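Local coordinates for uricase (Bacillus fastidiosus, PDB 4R8X), which catalyses, as a urate oxidase, the oxidation of urate in the first step of its degradation to (S)-allantoin, at residues D[44-49]-D[110-115]; D[87-92]-D[144-149]; D[162-167]-D[206-211]. All blocks are in the same frame, centred on the assembly; numbering follows the deposited sequence.

How the interactions relate
All three contacts lie on one long antiparallel sheet, consistent with the T-fold of uricases. Interaction 1 joins strand 40-50 to strand 108-125; interaction 2 lays helix 88-102 on the next strand, 143-153; interaction 3 pairs strand 156-173 with strand 198-208. Centres of interactions 1 and 2 are about 8 Å apart, and the segments of these two alternate along the chain; a salt bridge from Arg110 to Glu149 ties them. Interaction 3 opens after both have closed, its centre about 9 Å from that of interaction 2, and Glu89 probably hydrogen-bonds to Ser164 between them. Interactions 1 and 3, centres about 15 Å apart, do not touch; strand 143-153, with helix 88-102 packed on it, lies between the two.

Interaction 1 (D[44-49]-D[110-115]); sequences NAKVAL and RLEAKE
Two adjacent antiparallel strands of the sheet, which in uricases belongs to a T-fold, run side by side here, Asn44 to Ala48 against Lys114 to Arg110. Asn44, Lys46 and Ala48 form hydrogen-bonded pairs with Lys114, Glu112 and Arg110, each with two backbone bonds; Asn44 N to Lys114 O, at 2.8 Å and 173°, is nearly straight. The non-hydrogen-bonded pairs, Ala45 with Ala113 and Val47 with Leu111, turn their side chains to the apolar face beneath helices 69-82 and 88-102. There Leu111 and Val47 lie alongside each other, Leu111 CD2 meeting Val47 CG2 at 3.6 Å while CD1 drops toward Lys46 O at 3.7 Å. Val47 CG2 can reach that methyl because it stands opposite the backbone N. An alanine in place of Leu111 would remove both methyls and would probably open a gap beside Val47 and under Cys96 of helix 88-102. Small Ala45 and Ala113 suit a face on which helices rest.

The other face is largely polar, as suits long charged chains that reach out from the sheet, though Ala48 packs there on Phe298 of a second subunit. Arg110, stretched straight from CG to NE, gives NE to Glu112 OE2 at 2.9 Å, in the guanidinium plane and on the anti lone pair of the oxygen; its NH1 makes salt bridges to Glu149 and Glu161. Lys46, likewise extended, lies beside Glu112 and also forms a cation-pi contact with that phenylalanine. The ammonium and carboxylate do not touch directly: one water accepts from Lys46 NZ at 3.0 Å and donates to Glu112 OE1 at 2.7 Å.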
ATOM      1  N   ASN D  44       8.007  13.601  -8.368  1.00 10.57           N
ATOM      2  CA  ASN D  44       8.492  12.302  -8.757  1.00 10.15           C
ATOM      3  C   ASN D  44       8.430  12.288 -10.284  1.00 10.09           C
ATOM      4  O   ASN D  44       7.340  12.232 -10.853  1.00 11.15           O
ATOM      5  CB  ASN D  44       7.582  11.220  -8.164  1.00 11.27           C
ATOM      6  CG  ASN D  44       8.003   9.820  -8.553  1.00 11.49           C
ATOM      7  OD1 ASN D  44       8.725   9.626  -9.529  1.00 12.22           O
ATOM      8  ND2 ASN D  44       7.545   8.826  -7.788  1.00 12.76           N
ATOM      9  N   ALA D  45       9.599  12.338 -10.926  1.00 10.16           N
ATOM     10  CA  ALA D  45       9.682  12.378 -12.381  1.00 11.24           C
ATOM     11  C   ALA D  45      10.025  11.021 -12.989  1.00 11.56           C
ATOM     12  O   ALA D  45      10.712  10.201 -12.376  1.00 11.70           O
ATOM     13  CB  ALA D  45      10.695  13.430 -12.834  1.00 12.77           C
ATOM     14  N   LYS D  46       9.553  10.805 -14.214  1.00 12.15           N
ATOM     15  CA  LYS D  46       9.807   9.581 -14.959  1.00 12.29           C
ATOM     16  C   LYS D  46      10.157   9.975 -16.379  1.00 13.11           C
ATOM     17  O   LYS D  46       9.368  10.638 -17.063  1.00 13.90           O
ATOM     18  CB  LYS D  46       8.565   8.688 -14.952  1.00 13.54           C
ATOM     19  CG  LYS D  46       8.762   7.337 -15.615  1.00 14.95           C
ATOM     20  CD  LYS D  46       7.482   6.513 -15.555  1.00 18.14           C
ATOM     21  CE  LYS D  46       7.686   5.125 -16.136  1.00 21.46           C
ATOM     22  NZ  LYS D  46       6.633   4.195 -15.630  1.00 22.42           N
ATOM     23  N   VAL D  47      11.347   9.580 -16.815  1.00 11.81           N
ATOM     24  CA  VAL D  47      11.824   9.944 -18.149  1.00 11.62           C
ATOM     25  C   VAL D  47      11.959   8.718 -19.028  1.00 12.04           C
ATOM     26  O   VAL D  47      12.445   7.682 -18.580  1.00 12.73           O
ATOM     27  CB  VAL D  47      13.182  10.699 -18.101  1.00 12.45           C
ATOM     28  CG1 VAL D  47      14.257   9.898 -17.359  1.00 13.90           C
ATOM     29  CG2 VAL D  47      13.645  11.074 -19.511  1.00 12.84           C
ATOM     30  N   ALA D  48      11.502   8.838 -20.275  1.00 11.28           N
ATOM     31  CA  ALA D  48      11.666   7.789 -21.269  1.00 11.22           C
ATOM     32  C   ALA D  48      12.349   8.380 -22.492  1.00 11.14           C
ATOM     33  O   ALA D  48      11.940   9.442 -22.977  1.00 12.16           O
ATOM     34  CB  ALA D  48      10.314   7.202 -21.657  1.00 12.79           C
ATOM     35  N   LEU D  49      13.394   7.704 -22.968  1.00 11.04           N
ATOM     36  CA  LEU D  49      14.083   8.101 -24.196  1.00 11.46           C
ATOM     37  C   LEU D  49      13.637   7.201 -25.342  1.00 11.40           C
ATOM     38  O   LEU D  49      13.443   6.005 -25.168  1.00 12.07           O
ATOM     39  CB  LEU D  49      15.597   7.994 -24.007  1.00 12.97           C
ATOM     40  CG  LEU D  49      16.210   8.701 -22.800  1.00 13.60           C
ATOM     41  CD1 LEU D  49      17.723   8.706 -22.938  1.00 13.99           C
ATOM     42  CD2 LEU D  49      15.682  10.120 -22.633  1.00 13.78           C
ATOM     43  N   ARG D 110      10.196  11.706 -23.371  1.00 11.63           N
ATOM     44  CA  ARG D 110       8.945  11.862 -22.638  1.00 11.05           C
ATOM     45  C   ARG D 110       9.213  12.012 -21.154  1.00 10.90           C
ATOM     46  O   ARG D 110       9.897  11.180 -20.559  1.00 12.77           O
ATOM     47  CB  ARG D 110       8.075  10.619 -22.839  1.00 12.12           C
ATOM     48  CG  ARG D 110       6.728  10.661 -22.124  1.00 13.40           C
ATOM     49  CD  ARG D 110       5.965   9.366 -22.356  1.00 15.34           C
ATOM     50  NE  ARG D 110       4.619   9.373 -21.782  1.00 15.16           N
ATOM     51  CZ  ARG D 110       3.562   9.871 -22.406  1.00 15.47           C
ATOM     52  NH1 ARG D 110       3.709  10.407 -23.610  1.00 15.62           N
ATOM     53  NH2 ARG D 110       2.361   9.840 -21.839  1.00 16.57           N
ATOM     54  N   LEU D 111       8.670  13.067 -20.568  1.00 10.28           N
ATOM     55  CA  LEU D 111       8.719  13.252 -19.121  1.00 12.02           C
ATOM     56  C   LEU D 111       7.318  13.226 -18.548  1.00 12.45           C
ATOM     57  O   LEU D 111       6.412  13.876 -19.074  1.00 13.65           O
ATOM     58  CB  LEU D 111       9.371  14.589 -18.766  1.00 14.32           C
ATOM     59  CG  LEU D 111      10.855  14.641 -18.425  1.00 15.01           C
ATOM     60  CD1 LEU D 111      11.148  13.904 -17.115  1.00 15.43           C
ATOM     61  CD2 LEU D 111      11.696  14.124 -19.601  1.00 15.84           C
ATOM     62  N   GLU D 112       7.155  12.462 -17.471  1.00 12.37           N
ATOM     63  CA  GLU D 112       5.927  12.455 -16.684  1.00 13.40           C
ATOM     64  C   GLU D 112       6.283  12.880 -15.267  1.00 13.52           C
ATOM     65  O   GLU D 112       7.367  12.557 -14.776  1.00 15.21           O
ATOM     66  CB  GLU D 112       5.330  11.052 -16.646  1.00 15.77           C
ATOM     67  CG  GLU D 112       4.914  10.539 -18.005  1.00 18.61           C
ATOM     68  CD  GLU D 112       4.467   9.091 -17.987  1.00 22.32           C
ATOM     69  OE1 GLU D 112       4.299   8.520 -16.886  1.00 25.60           O
ATOM     70  OE2 GLU D 112       4.292   8.518 -19.082  1.00 22.91           O
ATOM     71  N   ALA D 113       5.393  13.602 -14.599  1.00 11.83           N
ATOM     72  CA  ALA D 113       5.691  13.992 -13.229  1.00 12.40           C
ATOM     73  C   ALA D 113       4.459  13.968 -12.354  1.00 11.21           C
ATOM     74  O   ALA D 113       3.353  14.288 -12.787  1.00 12.22           O
ATOM     75  CB  ALA D 113       6.371  15.361 -13.194  1.00 13.82           C
ATOM     76  N   LYS D 114       4.668  13.546 -11.111  1.00 11.22           N
ATOM     77  CA  LYS D 114       3.663  13.632 -10.057  1.00 12.04           C
ATOM     78  C   LYS D 114       4.206  14.545  -8.978  1.00 10.98           C
ATOM     79  O   LYS D 114       5.274  14.284  -8.434  1.00 11.46           O
ATOM     80  CB  LYS D 114       3.396  12.253  -9.467  1.00 13.55           C
ATOM     81  CG  LYS D 114       2.771  11.275 -10.450  1.00 15.31           C
ATOM     82  CD  LYS D 114       2.564   9.902  -9.811  1.00 19.43           C
ATOM     83  CE  LYS D 114       1.967   8.911 -10.807  1.00 23.90           C
ATOM     84  NZ  LYS D 114       1.901   7.524 -10.265  1.00 26.99           N
ATOM     85  N   GLU D 115       3.494  15.625  -8.682  1.00 10.66           N
ATOM     86  CA  GLU D 115       3.940  16.566  -7.664  1.00  9.62           C
ATOM     87  C   GLU D 115       4.149  15.835  -6.354  1.00  9.93           C
ATOM     88  O   GLU D 115       3.400  14.910  -6.033  1.00 11.38           O
ATOM     89  CB  GLU D 115       2.904  17.673  -7.464  1.00 10.55           C
ATOM     90  CG  GLU D 115       3.302  18.719  -6.445  1.00 11.01           C
ATOM     91  CD  GLU D 115       2.166  19.655  -6.106  1.00 12.49           C
ATOM     92  OE1 GLU D 115       0.994  19.209  -6.098  1.00 12.44           O
ATOM     93  OE2 GLU D 115       2.441  20.839  -5.854  1.00 14.15           O
TER
HETATM   94  O   HOH W   1       4.225   5.832 -16.370  1.00 39.10           O

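Interaction 2 (D[87-92]-D[144-149]); sequences TLEGFL and VTATVE. Unlike the reference sequence in segment 144-149: Val144 (reference Ala).
Apolar packing carries this contact, with Leu88 and Leu92, one turn apart on the helix, closing on Ala146 of the strand below. With CG swung opposite its backbone N (chi1 -172°), Leu88 sets CD2 against Ala146 CB at 3.7 Å and reaches on to Val144 CG1 at 4.1 Å. Leu92 reaches down with CD1, which rests 3.5 Å from Ala146 O, while its CB packs on Val148 CG2 at 3.8 Å. An alanine suits position 146, since its single methyl is touched by Leu88, Leu92 and the CG of Glu89, and the helix can lie close.

No direct hydrogen bond crosses. Instead a water donates to both Glu89 OE1, at 2.9 Å, and Thr145 O, at 3.0 Å, linking the bent acid to the strand; Glu89 OE2 is held by Tyr222. At the start of the helix Thr87 is the N-cap, its OG1 accepting from Gly90 N at 2.9 Å.

The axis of residues 88-92 runs 29° from that of strand 144-149, so this first part of the helix lies nearly along the strand. It also covers strand 108-125, where Leu88 meets Ala113 and Leu92 meets Leu111, while Leu88 and Phe91 reach Met43 of strand 40-50.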
ATOM      1  N   THR D  87       6.461  26.484 -13.308  1.00 13.71           N
ATOM      2  CA  THR D  87       5.408  25.489 -13.532  1.00 13.34           C
ATOM      3  C   THR D  87       5.967  24.108 -13.827  1.00 13.32           C
ATOM      4  O   THR D  87       7.085  23.955 -14.322  1.00 12.66           O
ATOM      5  CB  THR D  87       4.444  25.863 -14.696  1.00 13.97           C
ATOM      6  OG1 THR D  87       5.084  25.632 -15.962  1.00 15.39           O
ATOM      7  CG2 THR D  87       3.988  27.307 -14.586  1.00 15.07           C
ATOM      8  N   LEU D  88       5.172  23.093 -13.513  1.00 14.05           N
ATOM      9  CA  LEU D  88       5.584  21.716 -13.731  1.00 13.59           C
ATOM     10  C   LEU D  88       5.747  21.459 -15.226  1.00 12.95           C
ATOM     11  O   LEU D  88       6.736  20.869 -15.657  1.00 12.67           O
ATOM     12  CB  LEU D  88       4.549  20.764 -13.135  1.00 16.28           C
ATOM     13  CG  LEU D  88       4.922  19.284 -13.121  0.85 17.56           C
ATOM     14  CD1 LEU D  88       6.265  19.053 -12.438  0.76 18.72           C
ATOM     15  CD2 LEU D  88       3.842  18.505 -12.397  1.00 17.43           C
ATOM     16  N   GLU D  89       4.776  21.918 -16.016  1.00 11.84           N
ATOM     17  CA  GLU D  89       4.825  21.736 -17.463  1.00 12.57           C
ATOM     18  C   GLU D  89       6.022  22.440 -18.089  1.00 12.80           C
ATOM     19  O   GLU D  89       6.632  21.917 -19.019  1.00 12.86           O
ATOM     20  CB  GLU D  89       3.547  22.251 -18.119  1.00 12.56           C
ATOM     21  CG  GLU D  89       2.271  21.559 -17.685  1.00 12.31           C
ATOM     22  CD  GLU D  89       1.574  22.246 -16.520  1.00 13.32           C
ATOM     23  OE1 GLU D  89       0.352  22.062 -16.394  1.00 13.99           O
ATOM     24  OE2 GLU D  89       2.227  22.969 -15.738  1.00 13.13           O
ATOM     25  N   GLY D  90       6.324  23.637 -17.593  1.00 12.85           N
ATOM     26  CA  GLY D  90       7.495  24.377 -18.029  1.00 13.97           C
ATOM     27  C   GLY D  90       8.756  23.592 -17.768  1.00 12.54           C
ATOM     28  O   GLY D  90       9.594  23.441 -18.653  1.00 12.99           O
ATOM     29  N   PHE D  91       8.890  23.057 -16.555  1.00 11.87           N
ATOM     30  CA  PHE D  91      10.077  22.287 -16.233  1.00 13.04           C
ATOM     31  C   PHE D  91      10.224  21.042 -17.111  1.00 12.54           C
ATOM     32  O   PHE D  91      11.306  20.768 -17.613  1.00 13.30           O
ATOM     33  CB  PHE D  91      10.076  21.883 -14.764  1.00 12.65           C
ATOM     34  CG  PHE D  91      11.261  21.048 -14.375  1.00 12.58           C
ATOM     35  CD1 PHE D  91      12.547  21.557 -14.492  1.00 13.43           C
ATOM     36  CD2 PHE D  91      11.093  19.747 -13.916  1.00 13.84           C
ATOM     37  CE1 PHE D  91      13.648  20.790 -14.151  1.00 13.40           C
ATOM     38  CE2 PHE D  91      12.182  18.975 -13.564  1.00 13.69           C
ATOM     39  CZ  PHE D  91      13.469  19.492 -13.676  1.00 13.51           C
ATOM     40  N   LEU D  92       9.136  20.298 -17.311  1.00 11.54           N
ATOM     41  CA  LEU D  92       9.204  19.081 -18.104  1.00 11.71           C
ATOM     42  C   LEU D  92       9.593  19.368 -19.558  1.00 12.68           C
ATOM     43  O   LEU D  92      10.411  18.651 -20.136  1.00 12.71           O
ATOM     44  CB  LEU D  92       7.879  18.307 -18.036  1.00 12.22           C
ATOM     45  CG  LEU D  92       7.453  17.810 -16.651  1.00 12.80           C
ATOM     46  CD1 LEU D  92       6.292  16.847 -16.821  1.00 13.68           C
ATOM     47  CD2 LEU D  92       8.606  17.159 -15.868  1.00 14.04           C
ATOM     48  N   VAL D 144      -0.643  17.677  -8.131  1.00 10.69           N
ATOM     49  CA  VAL D 144      -0.552  18.122  -9.505  1.00 11.27           C
ATOM     50  C   VAL D 144       0.172  17.107 -10.368  1.00 10.77           C
ATOM     51  O   VAL D 144       1.144  16.489  -9.949  1.00 12.49           O
ATOM     52  CB  VAL D 144       0.182  19.478  -9.563  1.00 11.70           C
ATOM     53  CG1 VAL D 144       0.288  19.982 -10.997  1.00 12.94           C
ATOM     54  CG2 VAL D 144      -0.540  20.501  -8.705  1.00 11.64           C
ATOM     55  N   THR D 145      -0.299  16.948 -11.600  1.00 10.46           N
ATOM     56  CA  THR D 145       0.355  16.066 -12.554  1.00 11.07           C
ATOM     57  C   THR D 145       0.655  16.808 -13.862  1.00 10.90           C
ATOM     58  O   THR D 145       0.021  17.817 -14.180  1.00 11.76           O
ATOM     59  CB  THR D 145      -0.517  14.825 -12.869  1.00 11.85           C
ATOM     60  OG1 THR D 145      -1.763  15.249 -13.441  1.00 12.48           O
ATOM     61  CG2 THR D 145      -0.790  14.019 -11.592  1.00 12.35           C
ATOM     62  N   ALA D 146       1.641  16.307 -14.604  1.00 11.12           N
ATOM     63  CA  ALA D 146       1.919  16.803 -15.953  1.00 10.92           C
ATOM     64  C   ALA D 146       2.712  15.780 -16.748  1.00 11.48           C
ATOM     65  O   ALA D 146       3.440  14.972 -16.177  1.00 12.56           O
ATOM     66  CB  ALA D 146       2.661  18.139 -15.898  1.00 13.88           C
ATOM     67  N   THR D 147       2.553  15.826 -18.069  1.00 12.45           N
ATOM     68  CA  THR D 147       3.372  15.052 -18.991  1.00 11.98           C
ATOM     69  C   THR D 147       3.744  15.953 -20.143  1.00 12.29           C
ATOM     70  O   THR D 147       2.913  16.714 -20.635  1.00 13.50           O
ATOM     71  CB  THR D 147       2.601  13.843 -19.568  1.00 13.51           C
ATOM     72  OG1 THR D 147       2.321  12.910 -18.522  1.00 15.24           O
ATOM     73  CG2 THR D 147       3.406  13.123 -20.628  1.00 14.36           C
ATOM     74  N   VAL D 148       5.006  15.894 -20.551  1.00 11.30           N
ATOM     75  CA  VAL D 148       5.407  16.526 -21.800  1.00 11.67           C
ATOM     76  C   VAL D 148       6.268  15.566 -22.592  1.00 11.70           C
ATOM     77  O   VAL D 148       7.199  14.978 -22.061  1.00 12.75           O
ATOM     78  CB  VAL D 148       6.184  17.841 -21.568  1.00 12.23           C
ATOM     79  CG1 VAL D 148       6.571  18.458 -22.921  1.00 14.44           C
ATOM     80  CG2 VAL D 148       5.347  18.825 -20.778  1.00 12.55           C
ATOM     81  N   GLU D 149       5.942  15.378 -23.870  1.00 11.20           N
ATOM     82  CA  GLU D 149       6.807  14.612 -24.747  1.00 12.01           C
ATOM     83  C   GLU D 149       7.171  15.491 -25.937  1.00 11.89           C
ATOM     84  O   GLU D 149       6.302  16.111 -26.559  1.00 12.67           O
ATOM     85  CB  GLU D 149       6.152  13.303 -25.208  1.00 13.14           C
ATOM     86  CG  GLU D 149       7.083  12.429 -26.046  1.00 13.94           C
ATOM     87  CD  GLU D 149       6.577  11.012 -26.282  1.00 16.55           C
ATOM     88  OE1 GLU D 149       5.628  10.579 -25.611  1.00 16.94           O
ATOM     89  OE2 GLU D 149       7.141  10.318 -27.140  1.00 18.48           O
TER
HETATM   90  O   HOH W   2      -0.594  20.760 -13.987  1.00 16.25           O

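Interaction 3 (D[162-167]-D[206-211]); sequences QASGIA and WAYENQ
Gln162 grips the turn after strand 198-208 by donating from NE2 to Gln211 O at 3.0 Å. The bond is nearly straight (167°) and lies in the amide plane of Gln162, but it comes from above the carbonyl plane of Gln211. A second bond runs from Trp206 N to Ser164 O, also 3.0 Å, joining the strands themselves.

Waters fill in where the strands diverge. One donates to Gln162 OE1 at 2.6 Å and accepts from Tyr208 N at 2.9 Å, so that this glutamine amide is used at both ends, as donor and as acceptor. Another donates to Ser164 OG, at 2.8 Å, and to Trp206 O; the same hydroxyl is also bonded to Glu89. A small polar serine suits this spot, between water, carboxylate and rings.

The two glutamines slide past each other in opposite directions, their amide planes 59° apart, and Gln162 OE1 lies against the CB and CG of Gln211. Trp206 has CG between its backbone N and carbonyl carbon (chi1 48°), which folds the indole under strand 156-173. Ser164 CB sits over one ring face, 3.2 Å from NE1, and Gly165 CA makes a CH-pi contact over the face of the six-membered ring, 3.9 Å from its centroid. Ser164 OG approaches the edge of Tyr208, 3.8 Å from CE1, and the phenol hydroxyl bonds to Val223 N.

Strand 156-173 has strand 143-153 on its other flank, through Ala163 with Thr147 and Gly165 with Thr145, while Ala207 passes the sheet on to Thr263 of strand 262-271. Ala225 and Val228 of helix 225-238 pack on Trp206.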
ATOM      1  N   GLN D 162       1.140  16.988 -24.492  1.00 13.49           N
ATOM      2  CA  GLN D 162       1.164  17.822 -23.298  1.00 12.62           C
ATOM      3  C   GLN D 162      -0.066  17.493 -22.461  1.00 11.97           C
ATOM      4  O   GLN D 162      -1.181  17.501 -22.973  1.00 13.41           O
ATOM      5  CB  GLN D 162       1.201  19.310 -23.660  1.00 13.92           C
ATOM      6  CG  GLN D 162       1.406  20.260 -22.486  1.00 14.87           C
ATOM      7  CD  GLN D 162       1.287  21.710 -22.911  1.00 14.99           C
ATOM      8  OE1 GLN D 162       0.221  22.150 -23.328  1.00 16.04           O
ATOM      9  NE2 GLN D 162       2.387  22.455 -22.831  1.00 15.30           N
ATOM     10  N   ALA D 163       0.147  17.166 -21.187  1.00 11.58           N
ATOM     11  CA  ALA D 163      -0.945  16.901 -20.257  1.00 12.41           C
ATOM     12  C   ALA D 163      -0.744  17.697 -18.975  1.00 11.61           C
ATOM     13  O   ALA D 163       0.392  17.936 -18.560  1.00 12.72           O
ATOM     14  CB  ALA D 163      -1.031  15.403 -19.940  1.00 12.72           C
ATOM     15  N   SER D 164      -1.854  18.077 -18.357  1.00 11.64           N
ATOM     16  CA  SER D 164      -1.872  18.803 -17.092  1.00 11.31           C
ATOM     17  C   SER D 164      -3.015  18.223 -16.298  1.00 11.96           C
ATOM     18  O   SER D 164      -4.075  17.935 -16.852  1.00 11.91           O
ATOM     19  CB  SER D 164      -2.163  20.290 -17.304  1.00 11.93           C
ATOM     20  OG  SER D 164      -1.227  20.858 -18.186  1.00 13.28           O
ATOM     21  N   GLY D 165      -2.827  18.054 -14.998  1.00 11.17           N
ATOM     22  CA  GLY D 165      -3.919  17.540 -14.198  1.00 11.06           C
ATOM     23  C   GLY D 165      -3.795  17.706 -12.702  1.00 10.97           C
ATOM     24  O   GLY D 165      -2.776  18.170 -12.182  1.00 11.37           O
ATOM     25  N   ILE D 166      -4.875  17.345 -12.029  1.00 10.83           N
ATOM     26  CA  ILE D 166      -4.885  17.192 -10.583  1.00 11.50           C
ATOM     27  C   ILE D 166      -5.410  15.785 -10.310  1.00 11.50           C
ATOM     28  O   ILE D 166      -6.424  15.355 -10.871  1.00 13.85           O
ATOM     29  CB  ILE D 166      -5.730  18.291  -9.875  1.00 13.35           C
ATOM     30  CG1 ILE D 166      -5.637  18.166  -8.351  1.00 14.66           C
ATOM     31  CG2 ILE D 166      -7.183  18.240 -10.292  1.00 15.28           C
ATOM     32  CD1 ILE D 166      -4.506  18.971  -7.743  1.00 16.50           C
ATOM     33  N   ALA D 167      -4.697  15.053  -9.464  1.00 11.84           N
ATOM     34  CA  ALA D 167      -4.993  13.649  -9.201  1.00 12.31           C
ATOM     35  C   ALA D 167      -5.458  13.468  -7.762  1.00 11.29           C
ATOM     36  O   ALA D 167      -5.020  14.194  -6.871  1.00 12.46           O
ATOM     37  CB  ALA D 167      -3.752  12.804  -9.448  1.00 13.97           C
ATOM     38  N   TRP D 206      -6.632  18.601 -18.317  1.00 13.66           N
ATOM     39  CA  TRP D 206      -7.023  19.597 -19.312  1.00 12.37           C
ATOM     40  C   TRP D 206      -5.947  19.742 -20.381  1.00 13.47           C
ATOM     41  O   TRP D 206      -4.802  19.325 -20.180  1.00 14.38           O
ATOM     42  CB  TRP D 206      -7.331  20.952 -18.653  1.00 12.57           C
ATOM     43  CG  TRP D 206      -6.286  21.407 -17.683  1.00 11.80           C
ATOM     44  CD1 TRP D 206      -5.236  22.252 -17.931  1.00 12.34           C
ATOM     45  CD2 TRP D 206      -6.179  21.024 -16.306  1.00 11.82           C
ATOM     46  NE1 TRP D 206      -4.486  22.422 -16.787  1.00 12.29           N
ATOM     47  CE2 TRP D 206      -5.042  21.678 -15.778  1.00 11.99           C
ATOM     48  CE3 TRP D 206      -6.936  20.199 -15.469  1.00 13.14           C
ATOM     49  CZ2 TRP D 206      -4.646  21.526 -14.449  1.00 13.87           C
ATOM     50  CZ3 TRP D 206      -6.532  20.036 -14.153  1.00 14.37           C
ATOM     51  CH2 TRP D 206      -5.401  20.699 -13.656  1.00 14.16           C
ATOM     52  N   ALA D 207      -6.335  20.316 -21.515  1.00 14.34           N
ATOM     53  CA  ALA D 207      -5.416  20.585 -22.618  1.00 13.95           C
ATOM     54  C   ALA D 207      -5.544  22.038 -23.023  1.00 14.45           C
ATOM     55  O   ALA D 207      -6.630  22.590 -22.990  1.00 14.50           O
ATOM     56  CB  ALA D 207      -5.713  19.690 -23.823  1.00 14.23           C
ATOM     57  N   TYR D 208      -4.423  22.635 -23.413  1.00 14.43           N
ATOM     58  CA  TYR D 208      -4.372  24.024 -23.855  1.00 15.33           C
ATOM     59  C   TYR D 208      -4.480  24.140 -25.372  1.00 16.69           C
ATOM     60  O   TYR D 208      -3.884  23.348 -26.108  1.00 17.22           O
ATOM     61  CB  TYR D 208      -3.035  24.639 -23.455  1.00 14.24           C
ATOM     62  CG  TYR D 208      -2.831  24.918 -21.978  1.00 14.12           C
ATOM     63  CD1 TYR D 208      -2.389  23.925 -21.108  1.00 14.33           C
ATOM     64  CD2 TYR D 208      -3.035  26.189 -21.465  1.00 14.30           C
ATOM     65  CE1 TYR D 208      -2.178  24.200 -19.754  1.00 14.54           C
ATOM     66  CE2 TYR D 208      -2.823  26.478 -20.133  1.00 14.50           C
ATOM     67  CZ  TYR D 208      -2.403  25.477 -19.276  1.00 13.91           C
ATOM     68  OH  TYR D 208      -2.183  25.758 -17.944  1.00 14.17           O
ATOM     69  N   GLU D 209      -5.224  25.140 -25.832  1.00 17.06           N
ATOM     70  CA  GLU D 209      -5.228  25.489 -27.255  1.00 17.68           C
ATOM     71  C   GLU D 209      -3.833  25.920 -27.691  1.00 18.30           C
ATOM     72  O   GLU D 209      -3.353  25.519 -28.754  1.00 19.57           O
ATOM     73  CB  GLU D 209      -6.238  26.606 -27.536  1.00 18.94           C
ATOM     74  CG  GLU D 209      -6.382  26.976 -29.014  1.00 20.35           C
ATOM     75  CD  GLU D 209      -7.321  28.144 -29.235  0.38 20.94           C
ATOM     76  OE1 GLU D 209      -7.879  28.663 -28.246  0.44 21.30           O
ATOM     77  OE2 GLU D 209      -7.500  28.544 -30.403  0.30 21.41           O
ATOM     78  N   ASN D 210      -3.189  26.729 -26.857  1.00 17.62           N
ATOM     79  CA  ASN D 210      -1.844  27.219 -27.120  1.00 17.81           C
ATOM     80  C   ASN D 210      -0.921  26.652 -26.061  1.00 16.48           C
ATOM     81  O   ASN D 210      -0.887  27.143 -24.934  1.00 16.97           O
ATOM     82  CB  ASN D 210      -1.813  28.751 -27.103  1.00 18.87           C
ATOM     83  CG  ASN D 210      -0.484  29.313 -27.566  0.32 18.74           C
ATOM     84  OD1 ASN D 210      -0.088  29.132 -28.719  0.30 18.72           O
ATOM     85  ND2 ASN D 210       0.208  30.012 -26.672  0.44 18.82           N
ATOM     86  N   GLN D 211      -0.196  25.601 -26.428  1.00 15.92           N
ATOM     87  CA  GLN D 211       0.563  24.803 -25.474  1.00 15.77           C
ATOM     88  C   GLN D 211       1.607  25.597 -24.707  1.00 15.32           C
ATOM     89  O   GLN D 211       1.906  25.272 -23.565  1.00 15.84           O
ATOM     90  CB  GLN D 211       1.192  23.593 -26.170  1.00 17.66           C
ATOM     91  CG  GLN D 211       0.167  22.550 -26.607  1.00 18.21           C
ATOM     92  CD  GLN D 211       0.770  21.412 -27.406  1.00 18.03           C
ATOM     93  OE1 GLN D 211       1.772  21.583 -28.104  1.00 18.79           O
ATOM     94  NE2 GLN D 211       0.154  20.238 -27.314  1.00 17.84           N
TER
HETATM   95  O   HOH W   3      -2.024  20.932 -23.389  1.00 16.53           O
HETATM   96  O   HOH W   4      -2.066  19.369 -25.551  1.00 17.05           O
HETATM   97  O   HOH W   5      -2.195  20.174 -20.753  1.00 15.83           O
HETATM   98  O   HOH W   6      -4.407  16.587 -20.029  1.00 21.18           O